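Local coordinates for hypothetical protein (PDB 2IL5) that is of unknown function but belongs to the Activator of Hsp90 ATPase homolog 1-like family, in the Bet v 1-like clan, whose members often bind apolar ligands, at residues 32-43 against 157-165; 86-94 against 103-111. One frame throughout, in Å; residues are numbered along the deposited sequence. Where two conformers were deposited one is given.

Contact 1: residues 32-43 against 157-165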
loop_
_atom_site.group_PDB
_atom_site.type_symbol
_atom_site.label_atom_id
_atom_site.label_comp_id
_atom_site.label_asym_id
_atom_site.label_seq_id
_atom_site.Cartn_x
_atom_site.Cartn_y
_atom_site.Cartn_z
ATOM N N ALA A 32 -3.267 11.834 0.957
ATOM C CA ALA A 32 -2.556 11.051 -0.081
ATOM C C ALA A 32 -3.144 9.657 -0.282
ATOM O O ALA A 32 -3.127 9.134 -1.404
ATOM C CB ALA A 32 -1.072 10.956 0.256
ATOM N N TRP A 33 -3.696 9.100 0.816
ATOM C CA TRP A 33 -4.180 7.727 0.935
ATOM C C TRP A 33 -5.642 7.611 0.588
ATOM O O TRP A 33 -6.148 6.505 0.430
ATOM C CB TRP A 33 -3.988 7.171 2.372
ATOM C CG TRP A 33 -2.550 6.711 2.681
ATOM C CD1 TRP A 33 -1.495 7.502 3.112
ATOM C CD2 TRP A 33 -2.035 5.372 2.599
ATOM N NE1 TRP A 33 -0.366 6.724 3.302
ATOM C CE2 TRP A 33 -0.666 5.419 2.988
ATOM C CE3 TRP A 33 -2.588 4.132 2.228
ATOM C CZ2 TRP A 33 0.153 4.257 3.024
ATOM C CZ3 TRP A 33 -1.757 2.974 2.251
ATOM C CH2 TRP A 33 -0.415 3.053 2.636
ATOM N N THR A 34 -6.319 8.750 0.488
ATOM C CA THR A 34 -7.785 8.734 0.497
ATOM C C THR A 34 -8.378 9.613 -0.564
ATOM O O THR A 34 -9.602 9.722 -0.680
ATOM C CB THR A 34 -8.379 9.126 1.887
ATOM O OG1 THR A 34 -7.870 10.392 2.272
ATOM C CG2 THR A 34 -8.047 8.064 2.953
ATOM N N LYS A 35 -7.501 10.238 -1.334
ATOM C CA LYS A 35 -7.914 10.982 -2.501
ATOM C C LYS A 35 -7.462 10.371 -3.809
ATOM O O LYS A 35 -6.259 10.268 -4.082
ATOM C CB LYS A 35 -7.452 12.434 -2.405
ATOM C CG LYS A 35 -8.612 13.390 -2.214
ATOM C CD LYS A 35 -9.545 13.316 -3.461
ATOM C CE LYS A 35 -8.845 13.817 -4.754
ATOM N NZ LYS A 35 -9.431 13.283 -6.038
ATOM N N LYS A 36 -8.450 10.009 -4.625
ATOM C CA LYS A 36 -8.273 9.396 -5.953
ATOM C C LYS A 36 -7.187 9.998 -6.852
ATOM O O LYS A 36 -6.331 9.288 -7.385
ATOM C CB LYS A 36 -9.596 9.464 -6.701
ATOM C CG LYS A 36 -9.837 8.315 -7.622
ATOM C CD LYS A 36 -10.532 8.762 -8.861
ATOM C CE LYS A 36 -11.907 9.274 -8.565
ATOM N NZ LYS A 36 -12.320 10.187 -9.636
ATOM N N ASP A 37 -7.220 11.310 -7.028
ATOM C CA ASP A 37 -6.339 11.916 -8.006
ATOM C C ASP A 37 -4.937 12.136 -7.436
ATOM O O ASP A 37 -4.009 12.522 -8.168
ATOM C CB ASP A 37 -7.001 13.159 -8.608
ATOM C CG ASP A 37 -8.412 12.857 -9.126
ATOM O OD1 ASP A 37 -8.554 11.939 -9.975
ATOM O OD2 ASP A 37 -9.374 13.502 -8.653
ATOM N N LEU A 38 -4.800 11.837 -6.140
ATOM C CA LEU A 38 -3.512 11.724 -5.483
ATOM C C LEU A 38 -3.033 10.255 -5.511
ATOM O O LEU A 38 -1.909 9.986 -5.925
ATOM C CB LEU A 38 -3.564 12.253 -4.041
ATOM C CG LEU A 38 -3.907 13.725 -3.837
ATOM C CD1 LEU A 38 -3.752 14.116 -2.372
ATOM C CD2 LEU A 38 -3.077 14.646 -4.752
ATOM N N LEU A 39 -3.893 9.319 -5.110
ATOM C CA LEU A 39 -3.569 7.889 -5.146
ATOM C C LEU A 39 -3.146 7.410 -6.539
ATOM O O LEU A 39 -2.279 6.529 -6.670
ATOM C CB LEU A 39 -4.770 7.061 -4.706
ATOM C CG LEU A 39 -5.120 6.993 -3.224
ATOM C CD1 LEU A 39 -6.605 6.557 -3.092
ATOM C CD2 LEU A 39 -4.139 6.084 -2.429
ATOM N N LYS A 40 -3.760 8.006 -7.568
ATOM C CA LYS A 40 -3.477 7.681 -8.961
ATOM C C LYS A 40 -2.035 7.954 -9.342
ATOM O O LYS A 40 -1.527 7.385 -10.316
ATOM C CB LYS A 40 -4.459 8.396 -9.894
ATOM C CG LYS A 40 -4.021 9.711 -10.494
ATOM C CD LYS A 40 -4.975 10.104 -11.610
ATOM C CE LYS A 40 -4.904 9.134 -12.786
ATOM N NZ LYS A 40 -5.587 9.641 -14.023
ATOM N N GLN A 41 -1.379 8.786 -8.528
ATOM C CA GLN A 41 -0.020 9.199 -8.746
ATOM C C GLN A 41 1.009 8.344 -8.029
ATOM O O GLN A 41 2.198 8.442 -8.361
ATOM C CB GLN A 41 0.169 10.674 -8.351
ATOM C CG GLN A 41 -0.756 11.644 -9.078
ATOM C CD GLN A 41 -0.505 13.109 -8.719
ATOM O OE1 GLN A 41 0.594 13.633 -8.911
ATOM N NE2 GLN A 41 -1.538 13.778 -8.210
ATOM N N TRP A 42 0.591 7.484 -7.096
ATOM C CA TRP A 42 1.588 6.771 -6.278
ATOM C C TRP A 42 1.227 5.382 -5.808
ATOM O O TRP A 42 2.113 4.589 -5.565
ATOM C CB TRP A 42 2.004 7.602 -5.051
ATOM C CG TRP A 42 0.978 7.649 -3.949
ATOM C CD1 TRP A 42 -0.023 8.575 -3.805
ATOM C CD2 TRP A 42 0.880 6.767 -2.806
ATOM N NE1 TRP A 42 -0.755 8.302 -2.654
ATOM C CE2 TRP A 42 -0.217 7.210 -2.024
ATOM C CE3 TRP A 42 1.605 5.637 -2.370
ATOM C CZ2 TRP A 42 -0.611 6.554 -0.830
ATOM C CZ3 TRP A 42 1.220 5.003 -1.184
ATOM C CH2 TRP A 42 0.122 5.474 -0.427
ATOM N N PHE A 43 -0.050 5.098 -5.625
ATOM C CA PHE A 43 -0.444 3.845 -4.983
ATOM C C PHE A 43 -0.617 2.739 -6.005
ATOM O O PHE A 43 -1.662 2.656 -6.640
ATOM C CB PHE A 43 -1.740 4.035 -4.191
ATOM C CG PHE A 43 -2.068 2.886 -3.312
ATOM C CD1 PHE A 43 -2.997 1.925 -3.713
ATOM C CD2 PHE A 43 -1.433 2.737 -2.083
ATOM C CE1 PHE A 43 -3.290 0.826 -2.894
ATOM C CE2 PHE A 43 -1.719 1.638 -1.263
ATOM C CZ PHE A 43 -2.657 0.690 -1.682
HETATM N N MSE A 157 7.171 3.400 -3.301
HETATM C CA MSE A 157 5.830 4.015 -3.274
HETATM C C MSE A 157 5.685 5.225 -2.355
HETATM O O MSE A 157 5.000 6.183 -2.696
HETATM C CB MSE A 157 4.799 3.000 -2.817
HETATM C CG MSE A 157 4.002 2.406 -3.926
HETATM SE SE MSE A 157 2.669 1.231 -3.126
HETATM C CE MSE A 157 3.610 -0.387 -3.517
ATOM N N PHE A 158 6.255 5.128 -1.155
ATOM C CA PHE A 158 6.107 6.184 -0.177
ATOM C C PHE A 158 6.976 7.359 -0.575
ATOM O O PHE A 158 6.668 8.500 -0.250
ATOM C CB PHE A 158 6.506 5.714 1.213
ATOM C CG PHE A 158 5.674 4.603 1.729
ATOM C CD1 PHE A 158 4.339 4.455 1.341
ATOM C CD2 PHE A 158 6.202 3.706 2.639
ATOM C CE1 PHE A 158 3.560 3.418 1.849
ATOM C CE2 PHE A 158 5.415 2.702 3.136
ATOM C CZ PHE A 158 4.096 2.554 2.732
ATOM N N ASP A 159 8.079 7.098 -1.252
ATOM C CA ASP A 159 8.869 8.244 -1.607
ATOM C C ASP A 159 8.324 8.966 -2.866
ATOM O O ASP A 159 8.382 10.187 -2.979
ATOM C CB ASP A 159 10.398 8.082 -1.365
ATOM C CG ASP A 159 11.096 7.144 -2.313
ATOM O OD1 ASP A 159 10.806 7.127 -3.531
ATOM O OD2 ASP A 159 12.045 6.473 -1.843
ATOM N N LYS A 160 7.650 8.200 -3.716
ATOM C CA LYS A 160 6.745 8.770 -4.696
ATOM C C LYS A 160 5.565 9.548 -4.079
ATOM O O LYS A 160 5.280 10.666 -4.475
ATOM C CB LYS A 160 6.242 7.670 -5.591
ATOM C CG LYS A 160 5.426 8.148 -6.735
ATOM C CD LYS A 160 5.959 7.566 -8.017
ATOM C CE LYS A 160 5.520 6.145 -8.317
ATOM N NZ LYS A 160 6.175 5.865 -9.673
HETATM N N MSE A 161 4.865 8.949 -3.128
HETATM C CA MSE A 161 3.864 9.652 -2.359
HETATM C C MSE A 161 4.405 10.972 -1.759
HETATM O O MSE A 161 3.697 11.972 -1.727
HETATM C CB MSE A 161 3.297 8.750 -1.247
HETATM C CG MSE A 161 2.149 9.391 -0.420
HETATM SE SE MSE A 161 2.033 8.532 1.329
HETATM C CE MSE A 161 3.555 9.302 2.247
ATOM N N TYR A 162 5.641 10.956 -1.269
ATOM C CA TYR A 162 6.246 12.134 -0.675
ATOM C C TYR A 162 6.332 13.355 -1.651
ATOM O O TYR A 162 5.997 14.470 -1.261
ATOM C CB TYR A 162 7.619 11.801 -0.066
ATOM C CG TYR A 162 8.357 13.031 0.443
ATOM C CD1 TYR A 162 8.275 13.419 1.785
ATOM C CD2 TYR A 162 9.113 13.831 -0.427
ATOM C CE1 TYR A 162 8.945 14.567 2.250
ATOM C CE2 TYR A 162 9.768 14.967 0.028
ATOM C CZ TYR A 162 9.677 15.327 1.368
ATOM O OH TYR A 162 10.334 16.456 1.815
ATOM N N HIS A 163 6.774 13.119 -2.891
ATOM C CA HIS A 163 6.855 14.154 -3.918
ATOM C C HIS A 163 5.498 14.600 -4.418
ATOM O O HIS A 163 5.321 15.764 -4.702
ATOM C CB HIS A 163 7.723 13.709 -5.081
ATOM C CG HIS A 163 9.152 13.495 -4.705
ATOM N ND1 HIS A 163 10.082 14.516 -4.696
ATOM C CD2 HIS A 163 9.811 12.379 -4.312
ATOM C CE1 HIS A 163 11.257 14.033 -4.327
ATOM N NE2 HIS A 163 11.118 12.738 -4.083
ATOM N N VAL A 164 4.528 13.697 -4.495
ATOM C CA VAL A 164 3.164 14.082 -4.846
ATOM C C VAL A 164 2.636 15.059 -3.792
ATOM O O VAL A 164 1.957 16.031 -4.128
ATOM C CB VAL A 164 2.230 12.853 -4.934
ATOM C CG1 VAL A 164 0.728 13.278 -4.929
ATOM C CG2 VAL A 164 2.585 11.975 -6.144
ATOM N N ILE A 165 2.947 14.814 -2.517
ATOM C CA ILE A 165 2.544 15.747 -1.458
ATOM C C ILE A 165 3.329 17.082 -1.534
ATOM O O ILE A 165 2.737 18.162 -1.481
ATOM C CB ILE A 165 2.616 15.116 -0.034
ATOM C CG1 ILE A 165 1.771 13.852 0.060
ATOM C CG2 ILE A 165 2.116 16.124 1.026
ATOM C CD1 ILE A 165 2.128 12.954 1.248
#
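Met161, a selenomethionine of helix 136-166, lies along one face of the Trp42 indole, the two side chains running side by side. Its CB lies over Trp42 CD2, at 3.5 Å. One atom further, CG sits almost squarely above the five-membered ring, a CH-pi contact 3.7 Å from the centroid and 14° off the normal, and also touches Ala32 CB at 3.6 Å. With chi1 at -176°, CG points away from the helix backbone nitrogen and the chain tracks the indole; the bend at chi3 (75°) comes only after selenium has reached its aromatic neighbours. SE lies over the six-membered ring of Trp42, 4.1 Å from its centroid, and approaches Trp33 obliquely, 3.6 Å from Trp33 NE1.

The indole is sandwiched, since Phe43 CB covers the face opposite Met161. Its rotation is fixed within its own segment: Trp42 NE1 donates to Ala32 O at 2.8 Å, with the acceptor close to the ring plane, tying Trp42 back to the backbone of Ala32. Trp42 CZ3 meets the edge of Phe158, whose CE1 in turn packs against Trp33 CZ2. Further along the helix, the two methyls of Val164 rest against Gln41, with CG2 3.5 Å from Gln41 CB, and the amide of Gln41 is held by Asp37 O.

Met120 of strand 118-128 touches Trp33, Phe158 and Met161. The contact thus seats the short helical region on the long C-terminal helix through apolar and selenium-aromatic packing. Trp33 NE1, buried here, has no polar partner in the model, whereas the indole N-H of Trp42 is satisfied.

Contact 2: residues 86-94 against 103-111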
loop_
_atom_site.group_PDB
_atom_site.type_symbol
_atom_site.label_atom_id
_atom_site.label_comp_id
_atom_site.label_asym_id
_atom_site.label_seq_id
_atom_site.Cartn_x
_atom_site.Cartn_y
_atom_site.Cartn_z
HETATM N N MSE A 86 -10.427 9.883 10.015
HETATM C CA MSE A 86 -9.868 11.158 9.555
HETATM C C MSE A 86 -8.566 11.616 10.190
HETATM O O MSE A 86 -8.512 11.852 11.398
HETATM C CB MSE A 86 -10.882 12.262 9.747
HETATM C CG MSE A 86 -10.475 13.536 9.028
HETATM SE SE MSE A 86 -11.430 15.104 9.623
HETATM C CE MSE A 86 -13.292 14.465 9.541
ATOM N N ASP A 87 -7.541 11.747 9.330
ATOM C CA ASP A 87 -6.171 12.191 9.658
ATOM C C ASP A 87 -5.476 11.213 10.585
ATOM O O ASP A 87 -4.436 11.524 11.154
ATOM C CB ASP A 87 -6.148 13.625 10.269
ATOM C CG ASP A 87 -6.738 14.656 9.361
ATOM O OD1 ASP A 87 -6.788 14.437 8.133
ATOM O OD2 ASP A 87 -7.145 15.725 9.867
ATOM N N GLU A 88 -6.034 10.015 10.730
ATOM C CA GLU A 88 -5.610 9.135 11.812
ATOM C C GLU A 88 -5.308 7.697 11.382
ATOM O O GLU A 88 -4.315 7.097 11.815
ATOM C CB GLU A 88 -6.670 9.154 12.929
ATOM C CG GLU A 88 -6.268 8.399 14.158
ATOM C CD GLU A 88 -7.332 8.375 15.255
ATOM O OE1 GLU A 88 -8.196 9.295 15.302
ATOM O OE2 GLU A 88 -7.273 7.436 16.091
ATOM N N TYR A 89 -6.154 7.120 10.543
ATOM C CA TYR A 89 -6.050 5.681 10.361
ATOM C C TYR A 89 -6.749 5.218 9.148
ATOM O O TYR A 89 -7.920 5.523 8.933
ATOM C CB TYR A 89 -6.555 4.932 11.611
ATOM C CG TYR A 89 -6.405 3.416 11.616
ATOM C CD1 TYR A 89 -5.158 2.799 11.494
ATOM C CD2 TYR A 89 -7.523 2.595 11.819
ATOM C CE1 TYR A 89 -5.028 1.384 11.510
ATOM C CE2 TYR A 89 -7.410 1.199 11.859
ATOM C CZ TYR A 89 -6.166 0.607 11.702
ATOM O OH TYR A 89 -6.080 -0.773 11.756
ATOM N N VAL A 90 -5.993 4.483 8.347
ATOM C CA VAL A 90 -6.546 3.730 7.238
ATOM C C VAL A 90 -6.224 2.216 7.406
ATOM O O VAL A 90 -5.065 1.832 7.588
ATOM C CB VAL A 90 -6.011 4.248 5.845
ATOM C CG1 VAL A 90 -6.608 3.431 4.705
ATOM C CG2 VAL A 90 -6.309 5.718 5.636
ATOM N N LYS A 91 -7.274 1.399 7.411
ATOM C CA LYS A 91 -7.195 -0.057 7.218
ATOM C C LYS A 91 -7.865 -0.401 5.887
ATOM O O LYS A 91 -9.033 -0.064 5.647
ATOM C CB LYS A 91 -7.862 -0.821 8.346
ATOM C CG LYS A 91 -7.724 -2.350 8.287
ATOM C CD LYS A 91 -8.477 -2.950 9.534
ATOM C CE LYS A 91 -8.603 -4.478 9.566
ATOM N NZ LYS A 91 -7.346 -5.130 8.975
HETATM N N MSE A 92 -7.099 -1.038 5.011
HETATM C CA MSE A 92 -7.580 -1.399 3.718
HETATM C C MSE A 92 -7.050 -2.787 3.328
HETATM O O MSE A 92 -6.093 -3.302 3.948
HETATM C CB MSE A 92 -7.220 -0.311 2.685
HETATM C CG MSE A 92 -5.753 -0.107 2.445
HETATM SE SE MSE A 92 -5.310 1.458 1.457
HETATM C CE MSE A 92 -6.218 0.979 -0.185
ATOM N N THR A 93 -7.715 -3.401 2.346
ATOM C CA THR A 93 -7.212 -4.606 1.706
ATOM C C THR A 93 -6.555 -4.353 0.329
ATOM O O THR A 93 -6.873 -3.376 -0.408
ATOM C CB THR A 93 -8.262 -5.714 1.533
ATOM O OG1 THR A 93 -9.090 -5.431 0.405
ATOM C CG2 THR A 93 -9.104 -5.913 2.772
ATOM N N ILE A 94 -5.594 -5.228 0.049
ATOM C CA ILE A 94 -5.033 -5.463 -1.291
ATOM C C ILE A 94 -5.537 -6.849 -1.653
ATOM O O ILE A 94 -5.189 -7.835 -1.027
ATOM C CB ILE A 94 -3.523 -5.464 -1.282
ATOM C CG1 ILE A 94 -3.001 -4.086 -0.928
ATOM C CG2 ILE A 94 -2.984 -5.830 -2.683
ATOM C CD1 ILE A 94 -2.683 -3.214 -2.187
ATOM N N GLN A 103 -6.606 -11.822 0.465
ATOM C CA GLN A 103 -6.407 -10.377 0.641
ATOM C C GLN A 103 -5.188 -10.112 1.507
ATOM O O GLN A 103 -5.066 -10.615 2.642
ATOM C CB GLN A 103 -7.583 -9.675 1.329
ATOM C CG GLN A 103 -8.949 -10.024 0.892
ATOM C CD GLN A 103 -9.856 -10.173 2.094
ATOM O OE1 GLN A 103 -9.879 -11.225 2.738
ATOM N NE2 GLN A 103 -10.596 -9.115 2.419
ATOM N N ASP A 104 -4.302 -9.293 0.977
ATOM C CA ASP A 104 -3.333 -8.631 1.789
ATOM C C ASP A 104 -4.014 -7.512 2.612
ATOM O O ASP A 104 -5.030 -6.935 2.232
ATOM C CB ASP A 104 -2.218 -8.054 0.950
ATOM C CG ASP A 104 -1.607 -9.077 -0.029
ATOM O OD1 ASP A 104 -1.677 -10.317 0.217
ATOM O OD2 ASP A 104 -1.010 -8.595 -1.031
ATOM N N VAL A 105 -3.385 -7.225 3.736
ATOM C CA VAL A 105 -3.883 -6.257 4.693
ATOM C C VAL A 105 -2.890 -5.122 4.766
ATOM O O VAL A 105 -1.722 -5.349 4.916
ATOM C CB VAL A 105 -4.100 -6.931 6.106
ATOM C CG1 VAL A 105 -4.157 -5.887 7.228
ATOM C CG2 VAL A 105 -5.359 -7.844 6.077
ATOM N N ILE A 106 -3.388 -3.904 4.642
ATOM C CA ILE A 106 -2.647 -2.687 5.008
ATOM C C ILE A 106 -3.292 -1.999 6.228
ATOM O O ILE A 106 -4.487 -1.778 6.253
ATOM C CB ILE A 106 -2.618 -1.688 3.809
ATOM C CG1 ILE A 106 -1.630 -2.201 2.736
ATOM C CG2 ILE A 106 -2.260 -0.248 4.277
ATOM C CD1 ILE A 106 -1.624 -1.364 1.410
ATOM N N GLU A 107 -2.503 -1.693 7.251
ATOM C CA GLU A 107 -2.979 -0.845 8.365
ATOM C C GLU A 107 -1.956 0.259 8.539
ATOM O O GLU A 107 -0.789 -0.018 8.742
ATOM C CB GLU A 107 -3.175 -1.633 9.636
ATOM C CG GLU A 107 -4.221 -2.729 9.471
ATOM C CD GLU A 107 -4.364 -3.670 10.630
ATOM O OE1 GLU A 107 -3.527 -3.657 11.555
ATOM O OE2 GLU A 107 -5.374 -4.437 10.639
ATOM N N VAL A 108 -2.391 1.506 8.375
ATOM C CA VAL A 108 -1.482 2.622 8.409
ATOM C C VAL A 108 -2.030 3.714 9.356
ATOM O O VAL A 108 -3.152 4.193 9.205
ATOM C CB VAL A 108 -1.109 3.154 6.962
ATOM C CG1 VAL A 108 -2.330 3.661 6.230
ATOM C CG2 VAL A 108 -0.006 4.261 7.046
ATOM N N GLU A 109 -1.217 4.072 10.352
ATOM C CA GLU A 109 -1.581 5.085 11.307
ATOM C C GLU A 109 -0.729 6.360 11.164
ATOM O O GLU A 109 0.473 6.286 10.933
ATOM C CB GLU A 109 -1.517 4.514 12.726
ATOM C CG GLU A 109 -2.613 5.090 13.614
ATOM C CD GLU A 109 -2.679 4.496 15.005
ATOM O OE1 GLU A 109 -1.978 3.496 15.307
ATOM O OE2 GLU A 109 -3.487 5.035 15.796
ATOM N N PHE A 110 -1.393 7.516 11.318
ATOM C CA PHE A 110 -0.788 8.849 11.202
ATOM C C PHE A 110 -0.806 9.576 12.563
ATOM O O PHE A 110 -1.871 9.768 13.147
ATOM C CB PHE A 110 -1.541 9.669 10.134
ATOM C CG PHE A 110 -1.778 8.916 8.862
ATOM C CD1 PHE A 110 -2.994 8.270 8.633
ATOM C CD2 PHE A 110 -0.768 8.789 7.913
ATOM C CE1 PHE A 110 -3.209 7.508 7.467
ATOM C CE2 PHE A 110 -0.975 8.047 6.750
ATOM C CZ PHE A 110 -2.197 7.411 6.522
ATOM N N PHE A 111 0.360 9.936 13.089
ATOM C CA PHE A 111 0.456 10.696 14.338
ATOM C C PHE A 111 1.070 12.056 14.092
ATOM O O PHE A 111 2.035 12.175 13.335
ATOM C CB PHE A 111 1.319 9.967 15.373
ATOM C CG PHE A 111 0.746 8.661 15.835
ATOM C CD1 PHE A 111 0.968 7.486 15.100
ATOM C CD2 PHE A 111 -0.003 8.593 17.019
ATOM C CE1 PHE A 111 0.434 6.270 15.524
ATOM C CE2 PHE A 111 -0.529 7.359 17.465
ATOM C CZ PHE A 111 -0.295 6.199 16.715
#
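The ammonium of Lys91 meets Glu107 OE2 at 2.7 Å, a salt bridge that uses the anti lone pair of the carboxylate oxygen. The two residues form a non-hydrogen-bonded pair of the antiparallel hairpin, and their side chains lie side by side, Lys91 CG 3.7 Å from Glu107 CG. The lysine chain stays extended until chi4 (36°), where a bend brings NZ onto the carboxylate. Tyr89 also runs alongside Glu107, in the same direction, with OH 3.5 Å from Glu107 CG and the ring plane turned 64° from the carboxylate. The nearby ammonium would probably favour the ionised carboxylate.

The face carrying Val90, Met92 and Ile94 is mainly apolar. Val90 CB touches Val108 CG1 at 3.7 Å, while Val90 CG2 reaches the edge of the Phe110 ring. Met92 CG packs against Ile106 CB at 3.8 Å, and Ile94 CG1 meets Ile106 CD1. At the end of this row Asp104 packs its CB against Ile94 CB, but its carboxylate turns to Tyr124 and Ser126 of strand 118-128. Paired backbone bonds link Val90 with Val108, Met92 with Ile106 and Ile94 with Asp104. Phe110 N donates to Glu88 O at 3.0 Å, extending the ladder beyond Tyr89. A classic beta bulge sets Glu88 and Tyr89 together opposite Val85 of strand 74-85.

The hairpin occupies the middle of the seven-stranded antiparallel sheet, strand 74-85 flanking 89-94 and strand 118-128 flanking 104-112. Helix 26-32 lies against one end of its apolar face, where Tyr30 touches Val90 and Val29 touches Phe110.

Contacts 1 and 2 share one apolar core, their centres 14 Å apart. Along the chain the hairpin of contact 2 falls between the two segments of contact 1, and in space its apolar face packs against Trp33 and Phe43. Trp33 bridges them: its CD1 lies 3.5 Å from Phe110 CZ, in an edge-to-face pairing of the rings, and its CZ3 packs on Ile106 CG2 at 3.8 Å. Phe43 adds a second bridge, CZ lying 3.9 Å from both Ile106 CD1 and Met92 CE. Such packing between sheet and helices is consistent with a Bet v 1-like fold. A bound sodium ion lies about 4 Å from the Ile94 side chain and about 9 Å from that of Phe43.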